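Local coordinates for protein lovastatin nonaketide synthase, polyketide synthase component (Aspergillus terreus, PDB 7CPX) that builds the dihydromonacolin L backbone of lovastatin from malonyl-CoA, working as a homodimeric, multidomain polyketide synthase together with the enoyl reductase LovC, at residues K1869-L1881 against R2122-E2134. The protein carries 2 engineered substitutions. Numbering follows the deposited sequence.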
ATOM      1  N   LYS A1869      45.095  35.557 -23.701  1.00121.70           N
ATOM      2  CA  LYS A1869      45.450  36.427 -22.592  1.00121.70           C
ATOM      3  C   LYS A1869      45.175  35.740 -21.264  1.00121.70           C
ATOM      4  O   LYS A1869      44.181  35.022 -21.111  1.00121.70           O
ATOM      5  CB  LYS A1869      44.666  37.734 -22.667  1.00121.70           C
ATOM      6  CG  LYS A1869      44.717  38.424 -24.024  1.00121.70           C
ATOM      7  CD  LYS A1869      46.132  38.820 -24.423  1.00121.70           C
ATOM      8  CE  LYS A1869      46.697  39.893 -23.507  1.00121.70           C
ATOM      9  NZ  LYS A1869      48.022  40.381 -23.974  1.00121.70           N
ATOM     10  N   THR A1870      46.064  35.973 -20.302  1.00117.36           N
ATOM     11  CA  THR A1870      45.927  35.451 -18.949  1.00117.36           C
ATOM     12  C   THR A1870      45.304  36.540 -18.085  1.00117.36           C
ATOM     13  O   THR A1870      45.890  37.613 -17.905  1.00117.36           O
ATOM     14  CB  THR A1870      47.277  35.010 -18.390  1.00117.36           C
ATOM     15  OG1 THR A1870      47.827  33.981 -19.221  1.00117.36           O
ATOM     16  CG2 THR A1870      47.123  34.486 -16.970  1.00117.36           C
ATOM     17  N   ILE A1871      44.121  36.260 -17.553  1.00117.71           N
ATOM     18  CA  ILE A1871      43.372  37.200 -16.733  1.00117.71           C
ATOM     19  C   ILE A1871      43.391  36.680 -15.303  1.00117.71           C
ATOM     20  O   ILE A1871      42.863  35.602 -15.018  1.00117.71           O
ATOM     21  CB  ILE A1871      41.934  37.371 -17.239  1.00117.71           C
ATOM     22  CG1 ILE A1871      41.935  37.761 -18.718  1.00117.71           C
ATOM     23  CG2 ILE A1871      41.208  38.419 -16.410  1.00117.71           C
ATOM     24  CD1 ILE A1871      40.557  37.827 -19.329  1.00117.71           C
ATOM     25  N   TYR A1872      43.999  37.445 -14.404  1.00116.66           N
ATOM     26  CA  TYR A1872      43.959  37.150 -12.976  1.00116.66           C
ATOM     27  C   TYR A1872      42.665  37.741 -12.434  1.00116.66           C
ATOM     28  O   TYR A1872      42.553  38.953 -12.241  1.00116.66           O
ATOM     29  CB  TYR A1872      45.183  37.723 -12.275  1.00116.66           C
ATOM     30  CG  TYR A1872      46.492  37.251 -12.864  1.00116.66           C
ATOM     31  CD1 TYR A1872      47.034  37.865 -13.983  1.00116.66           C
ATOM     32  CD2 TYR A1872      47.187  36.189 -12.301  1.00116.66           C
ATOM     33  CE1 TYR A1872      48.230  37.438 -14.525  1.00116.66           C
ATOM     34  CE2 TYR A1872      48.383  35.755 -12.836  1.00116.66           C
ATOM     35  CZ  TYR A1872      48.900  36.383 -13.948  1.00116.66           C
ATOM     36  OH  TYR A1872      50.092  35.956 -14.488  1.00116.66           O
ATOM     37  N   VAL A1873      41.683  36.882 -12.197  1.00116.19           N
ATOM     38  CA  VAL A1873      40.319  37.324 -11.940  1.00116.19           C
ATOM     39  C   VAL A1873      40.197  37.810 -10.503  1.00116.19           C
ATOM     40  O   VAL A1873      40.564  37.101  -9.558  1.00116.19           O
ATOM     41  CB  VAL A1873      39.323  36.190 -12.224  1.00116.19           C
ATOM     42  CG1 VAL A1873      37.903  36.667 -12.008  1.00116.19           C
ATOM     43  CG2 VAL A1873      39.499  35.676 -13.640  1.00116.19           C
ATOM     44  N   HIS A1874      39.679  39.026 -10.338  1.00117.16           N
ATOM     45  CA  HIS A1874      39.297  39.546  -9.034  1.00117.16           C
ATOM     46  C   HIS A1874      37.833  39.264  -8.736  1.00117.16           C
ATOM     47  O   HIS A1874      37.485  38.904  -7.606  1.00117.16           O
ATOM     48  CB  HIS A1874      39.545  41.055  -8.971  1.00117.16           C
ATOM     49  CG  HIS A1874      40.990  41.437  -9.030  1.00117.16           C
ATOM     50  ND1 HIS A1874      41.882  40.848  -9.899  1.00117.16           N
ATOM     51  CD2 HIS A1874      41.697  42.355  -8.331  1.00117.16           C
ATOM     52  CE1 HIS A1874      43.077  41.381  -9.728  1.00117.16           C
ATOM     53  NE2 HIS A1874      42.993  42.298  -8.781  1.00117.16           N
ATOM     54  N   PHE A1875      36.972  39.422  -9.739  1.00120.52           N
ATOM     55  CA  PHE A1875      35.545  39.186  -9.596  1.00120.52           C
ATOM     56  C   PHE A1875      35.038  38.433 -10.816  1.00120.52           C
ATOM     57  O   PHE A1875      35.560  38.591 -11.922  1.00120.52           O
ATOM     58  CB  PHE A1875      34.776  40.499  -9.429  1.00120.52           C
ATOM     59  CG  PHE A1875      35.251  41.334  -8.277  1.00120.52           C
ATOM     60  CD1 PHE A1875      34.722  41.158  -7.012  1.00120.52           C
ATOM     61  CD2 PHE A1875      36.231  42.294  -8.459  1.00120.52           C
ATOM     62  CE1 PHE A1875      35.159  41.923  -5.949  1.00120.52           C
ATOM     63  CE2 PHE A1875      36.673  43.062  -7.403  1.00120.52           C
ATOM     64  CZ  PHE A1875      36.136  42.877  -6.145  1.00120.52           C
ATOM     65  N   SER A1876      34.013  37.612 -10.604  1.00118.11           N
ATOM     66  CA  SER A1876      33.473  36.808 -11.692  1.00118.11           C
ATOM     67  C   SER A1876      32.003  36.511 -11.443  1.00118.11           C
ATOM     68  O   SER A1876      31.500  36.682 -10.331  1.00118.11           O
ATOM     69  CB  SER A1876      34.241  35.494 -11.857  1.00118.11           C
ATOM     70  OG  SER A1876      34.057  34.652 -10.734  1.00118.11           O
ATOM     71  N   CYS A1877      31.324  36.074 -12.495  1.00119.71           N
ATOM     72  CA  CYS A1877      29.944  35.622 -12.372  1.00119.71           C
ATOM     73  C   CYS A1877      29.917  34.108 -12.179  1.00119.71           C
ATOM     74  O   CYS A1877      30.477  33.378 -13.003  1.00119.71           O
ATOM     75  CB  CYS A1877      29.137  36.005 -13.606  1.00119.71           C
ATOM     76  SG  CYS A1877      27.420  35.457 -13.548  1.00119.71           S
ATOM     77  N   PRO A1878      29.287  33.600 -11.116  1.00117.66           N
ATOM     78  CA  PRO A1878      29.320  32.146 -10.884  1.00117.66           C
ATOM     79  C   PRO A1878      28.770  31.334 -12.041  1.00117.66           C
ATOM     80  O   PRO A1878      29.298  30.254 -12.336  1.00117.66           O
ATOM     81  CB  PRO A1878      28.462  31.964  -9.624  1.00117.66           C
ATOM     82  CG  PRO A1878      28.312  33.313  -9.026  1.00117.66           C
ATOM     83  CD  PRO A1878      28.449  34.301 -10.129  1.00117.66           C
ATOM     84  N   HIS A1879      27.725  31.818 -12.700  1.00117.84           N
ATOM     85  CA  HIS A1879      27.039  31.078 -13.748  1.00117.84           C
ATOM     86  C   HIS A1879      27.514  31.537 -15.119  1.00117.84           C
ATOM     87  O   HIS A1879      27.709  32.733 -15.355  1.00117.84           O
ATOM     88  CB  HIS A1879      25.528  31.268 -13.632  1.00117.84           C
ATOM     89  CG  HIS A1879      25.041  31.342 -12.219  1.00117.84           C
ATOM     90  ND1 HIS A1879      24.869  30.224 -11.432  1.00117.84           N
ATOM     91  CD2 HIS A1879      24.696  32.401 -11.449  1.00117.84           C
ATOM     92  CE1 HIS A1879      24.436  30.590 -10.239  1.00117.84           C
ATOM     93  NE2 HIS A1879      24.323  31.906 -10.224  1.00117.84           N
ATOM     94  N   ALA A1880      27.700  30.578 -16.021  1.00118.80           N
ATOM     95  CA  ALA A1880      28.088  30.889 -17.389  1.00118.80           C
ATOM     96  C   ALA A1880      26.874  31.366 -18.172  1.00118.80           C
ATOM     97  O   ALA A1880      25.793  30.777 -18.078  1.00118.80           O
ATOM     98  CB  ALA A1880      28.704  29.667 -18.067  1.00118.80           C
ATOM     99  N   LEU A1881      27.056  32.430 -18.946  1.00119.10           N
ATOM    100  CA  LEU A1881      25.980  33.022 -19.724  1.00119.10           C
ATOM    101  C   LEU A1881      26.149  32.696 -21.201  1.00119.10           C
ATOM    102  O   LEU A1881      27.243  32.825 -21.757  1.00119.10           O
ATOM    103  CB  LEU A1881      25.938  34.537 -19.531  1.00119.10           C
ATOM    104  CG  LEU A1881      25.287  35.011 -18.233  1.00119.10           C
ATOM    105  CD1 LEU A1881      26.115  34.603 -17.028  1.00119.10           C
ATOM    106  CD2 LEU A1881      25.091  36.510 -18.266  1.00119.10           C
ATOM    107  N   ARG A2122      19.645  26.324  -7.071  1.00116.24           N
ATOM    108  CA  ARG A2122      19.174  27.672  -6.787  1.00116.24           C
ATOM    109  C   ARG A2122      20.210  28.683  -7.262  1.00116.24           C
ATOM    110  O   ARG A2122      20.875  29.320  -6.435  1.00116.24           O
ATOM    111  CB  ARG A2122      18.915  27.867  -5.293  1.00116.24           C
ATOM    112  CG  ARG A2122      17.718  27.118  -4.743  1.00116.24           C
ATOM    113  CD  ARG A2122      17.448  27.547  -3.309  1.00116.24           C
ATOM    114  NE  ARG A2122      16.374  26.787  -2.683  1.00116.24           N
ATOM    115  CZ  ARG A2122      16.532  25.614  -2.085  1.00116.24           C
ATOM    116  NH1 ARG A2122      17.708  25.008  -2.048  1.00116.24           N
ATOM    117  NH2 ARG A2122      15.484  25.035  -1.508  1.00116.24           N
ATOM    118  N   PRO A2123      20.384  28.858  -8.570  1.00117.34           N
ATOM    119  CA  PRO A2123      21.348  29.854  -9.043  1.00117.34           C
ATOM    120  C   PRO A2123      20.951  31.245  -8.577  1.00117.34           C
ATOM    121  O   PRO A2123      19.771  31.598  -8.545  1.00117.34           O
ATOM    122  CB  PRO A2123      21.281  29.720 -10.568  1.00117.34           C
ATOM    123  CG  PRO A2123      19.938  29.153 -10.842  1.00117.34           C
ATOM    124  CD  PRO A2123      19.603  28.273  -9.673  1.00117.34           C
ATOM    125  N   ASP A2124      21.950  32.035  -8.203  1.00123.04           N
ATOM    126  CA  ASP A2124      21.737  33.403  -7.743  1.00123.04           C
ATOM    127  C   ASP A2124      22.267  34.325  -8.837  1.00123.04           C
ATOM    128  O   ASP A2124      23.420  34.757  -8.805  1.00123.04           O
ATOM    129  CB  ASP A2124      22.424  33.651  -6.405  1.00123.04           C
ATOM    130  CG  ASP A2124      21.879  34.870  -5.688  1.00123.04           C
ATOM    131  OD1 ASP A2124      21.453  35.822  -6.375  1.00123.04           O
ATOM    132  OD2 ASP A2124      21.876  34.876  -4.440  1.00123.04           O
ATOM    133  N   LEU A2125      21.413  34.619  -9.811  1.00120.38           N
ATOM    134  CA  LEU A2125      21.809  35.487 -10.907  1.00120.38           C
ATOM    135  C   LEU A2125      22.084  36.893 -10.386  1.00120.38           C
ATOM    136  O   LEU A2125      21.519  37.330  -9.380  1.00120.38           O
ATOM    137  CB  LEU A2125      20.723  35.518 -11.981  1.00120.38           C
ATOM    138  CG  LEU A2125      20.212  34.144 -12.425  1.00120.38           C
ATOM    139  CD1 LEU A2125      19.313  34.269 -13.644  1.00120.38           C
ATOM    140  CD2 LEU A2125      21.369  33.197 -12.704  1.00120.38           C
ATOM    141  N   SER A2126      22.973  37.599 -11.081  1.00123.25           N
ATOM    142  CA  SER A2126      23.477  38.902 -10.659  1.00123.25           C
ATOM    143  C   SER A2126      24.287  38.815  -9.373  1.00123.25           C
ATOM    144  O   SER A2126      24.445  39.817  -8.669  1.00123.25           O
ATOM    145  CB  SER A2126      22.338  39.915 -10.492  1.00123.25           C
ATOM    146  OG  SER A2126      21.607  40.060 -11.697  1.00123.25           O
ATOM    147  N   THR A2127      24.794  37.630  -9.047  1.00123.73           N
ATOM    148  CA  THR A2127      25.737  37.456  -7.954  1.00123.73           C
ATOM    149  C   THR A2127      27.155  37.443  -8.504  1.00123.73           C
ATOM    150  O   THR A2127      27.400  36.998  -9.629  1.00123.73           O
ATOM    151  CB  THR A2127      25.461  36.156  -7.199  1.00123.73           C
ATOM    152  OG1 THR A2127      24.162  36.217  -6.599  1.00123.73           O
ATOM    153  CG2 THR A2127      26.510  35.928  -6.124  1.00123.73           C
ATOM    154  N   VAL A2128      28.094  37.940  -7.703  1.00123.39           N
ATOM    155  CA  VAL A2128      29.484  38.062  -8.121  1.00123.39           C
ATOM    156  C   VAL A2128      30.389  37.459  -7.057  1.00123.39           C
ATOM    157  O   VAL A2128      30.324  37.838  -5.879  1.00123.39           O
ATOM    158  CB  VAL A2128      29.870  39.527  -8.404  1.00123.39           C
ATOM    159  CG1 VAL A2128      29.602  40.397  -7.201  1.00123.39           C
ATOM    160  CG2 VAL A2128      31.329  39.617  -8.806  1.00123.39           C
ATOM    161  N   ILE A2129      31.231  36.525  -7.484  1.00117.87           N
ATOM    162  CA  ILE A2129      32.282  35.960  -6.653  1.00117.87           C
ATOM    163  C   ILE A2129      33.464  36.913  -6.637  1.00117.87           C
ATOM    164  O   ILE A2129      33.915  37.383  -7.688  1.00117.87           O
ATOM    165  CB  ILE A2129      32.708  34.581  -7.183  1.00117.87           C
ATOM    166  CG1 ILE A2129      31.543  33.597  -7.139  1.00117.87           C
ATOM    167  CG2 ILE A2129      33.879  34.060  -6.380  1.00117.87           C
ATOM    168  CD1 ILE A2129      31.510  32.681  -8.335  1.00117.87           C
ATOM    169  N   SER A2130      33.972  37.189  -5.442  1.00118.95           N
ATOM    170  CA  SER A2130      35.147  38.031  -5.242  1.00118.95           C
ATOM    171  C   SER A2130      36.339  37.111  -5.016  1.00118.95           C
ATOM    172  O   SER A2130      36.509  36.549  -3.931  1.00118.95           O
ATOM    173  CB  SER A2130      34.941  38.976  -4.063  1.00118.95           C
ATOM    174  OG  SER A2130      36.145  39.645  -3.730  1.00118.95           O
ATOM    175  N   TRP A2131      37.160  36.955  -6.044  1.00114.88           N
ATOM    176  CA  TRP A2131      38.304  36.060  -5.964  1.00114.88           C
ATOM    177  C   TRP A2131      39.411  36.696  -5.132  1.00114.88           C
ATOM    178  O   TRP A2131      39.831  37.817  -5.438  1.00114.88           O
ATOM    179  CB  TRP A2131      38.819  35.735  -7.355  1.00114.88           C
ATOM    180  CG  TRP A2131      37.939  34.798  -8.106  1.00114.88           C
ATOM    181  CD1 TRP A2131      37.014  35.122  -9.049  1.00114.88           C
ATOM    182  CD2 TRP A2131      37.894  33.374  -7.971  1.00114.88           C
ATOM    183  NE1 TRP A2131      36.397  33.989  -9.516  1.00114.88           N
ATOM    184  CE2 TRP A2131      36.919  32.901  -8.869  1.00114.88           C
ATOM    185  CE3 TRP A2131      38.584  32.453  -7.180  1.00114.88           C
ATOM    186  CZ2 TRP A2131      36.619  31.548  -8.999  1.00114.88           C
ATOM    187  CZ3 TRP A2131      38.285  31.112  -7.309  1.00114.88           C
ATOM    188  CH2 TRP A2131      37.310  30.673  -8.212  1.00114.88           C
ATOM    189  N   PRO A2132      39.909  36.032  -4.090  1.00113.92           N
ATOM    190  CA  PRO A2132      41.020  36.608  -3.324  1.00113.92           C
ATOM    191  C   PRO A2132      42.246  36.799  -4.203  1.00113.92           C
ATOM    192  O   PRO A2132      42.519  36.002  -5.103  1.00113.92           O
ATOM    193  CB  PRO A2132      41.265  35.574  -2.220  1.00113.92           C
ATOM    194  CG  PRO A2132      40.719  34.303  -2.760  1.00113.92           C
ATOM    195  CD  PRO A2132      39.545  34.692  -3.599  1.00113.92           C
ATOM    196  N   ARG A2133      42.988  37.873  -3.931  1.00115.52           N
ATOM    197  CA  ARG A2133      44.149  38.231  -4.733  1.00115.52           C
ATOM    198  C   ARG A2133      45.471  38.100  -3.998  1.00115.52           C
ATOM    199  O   ARG A2133      46.509  37.966  -4.653  1.00115.52           O
ATOM    200  CB  ARG A2133      44.011  39.671  -5.245  1.00115.52           C
ATOM    201  CG  ARG A2133      42.830  39.886  -6.179  1.00115.52           C
ATOM    202  CD  ARG A2133      42.823  38.862  -7.301  1.00115.52           C
ATOM    203  NE  ARG A2133      44.163  38.647  -7.831  1.00115.52           N
ATOM    204  CZ  ARG A2133      44.514  37.618  -8.591  1.00115.52           C
ATOM    205  NH1 ARG A2133      43.637  36.699  -8.959  1.00115.52           N
ATOM    206  NH2 ARG A2133      45.779  37.506  -8.984  1.00115.52           N
ATOM    207  N   GLU A2134      45.467  38.134  -2.670  1.00116.26           N
ATOM    208  CA  GLU A2134      46.685  37.960  -1.895  1.00116.26           C
ATOM    209  C   GLU A2134      46.876  36.486  -1.568  1.00116.26           C
ATOM    210  O   GLU A2134      45.910  35.769  -1.288  1.00116.26           O
ATOM    211  CB  GLU A2134      46.633  38.785  -0.610  1.00116.26           C
ATOM    212  CG  GLU A2134      46.405  40.271  -0.843  1.00116.26           C
ATOM    213  CD  GLU A2134      47.503  40.910  -1.672  1.00116.26           C
ATOM    214  OE1 GLU A2134      48.583  40.298  -1.807  1.00116.26           O
ATOM    215  OE2 GLU A2134      47.284  42.025  -2.190  1.00116.26           O
TER
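Ser1876 and Ile2129 form a hydrogen-bonded pair of a short antiparallel beta ladder, which ties strand 2128-2130 to the bent strand 1869-1883 of a curled mixed sheet, probably in the inactive enoyl reductase-like part. The case illustrates how side chains on both faces and at the Arg2133 end extend a brief ladder. Ser1876 N bonds Ile2129 O, and Ile2129 N bonds Ser1876 O, both at 2.9 Å. The face carrying Ser1876 and Ile2129 is the buried side. Ser1876 OG accepts the indole N-H of Trp2131 NE1 at 2.7 Å and also bonds Asn1912, so two partners hold this buried hydroxyl. Val1873 CG1 lies 3.5 Å from Trp2131 CD1, and Pro1878 CG meets Ile2129 CD1; helix 2111-2117 covers this side through Phe2114 and Cys2111. More open to solvent are Phe1875, whose CE1 borders Ser2130 OG, and the His1874-Arg2133 pair. In the pairing with strand 1887-1898, His1874 and Phe1875 both face Gln1893, a classic beta bulge. His1874 ND1 donates to Tyr1872 O, fixing the ring's rotation. Arg2133 runs on past the ring, its NH1 donating to Val1873 O (3.2 Å) from above the carbonyl plane. Two turns along its chain (chi2 -51°, chi3 -42°) bring Arg2133 CD over the imidazole face in a CH-pi contact, 3.4 Å from the His1874 ring centroid.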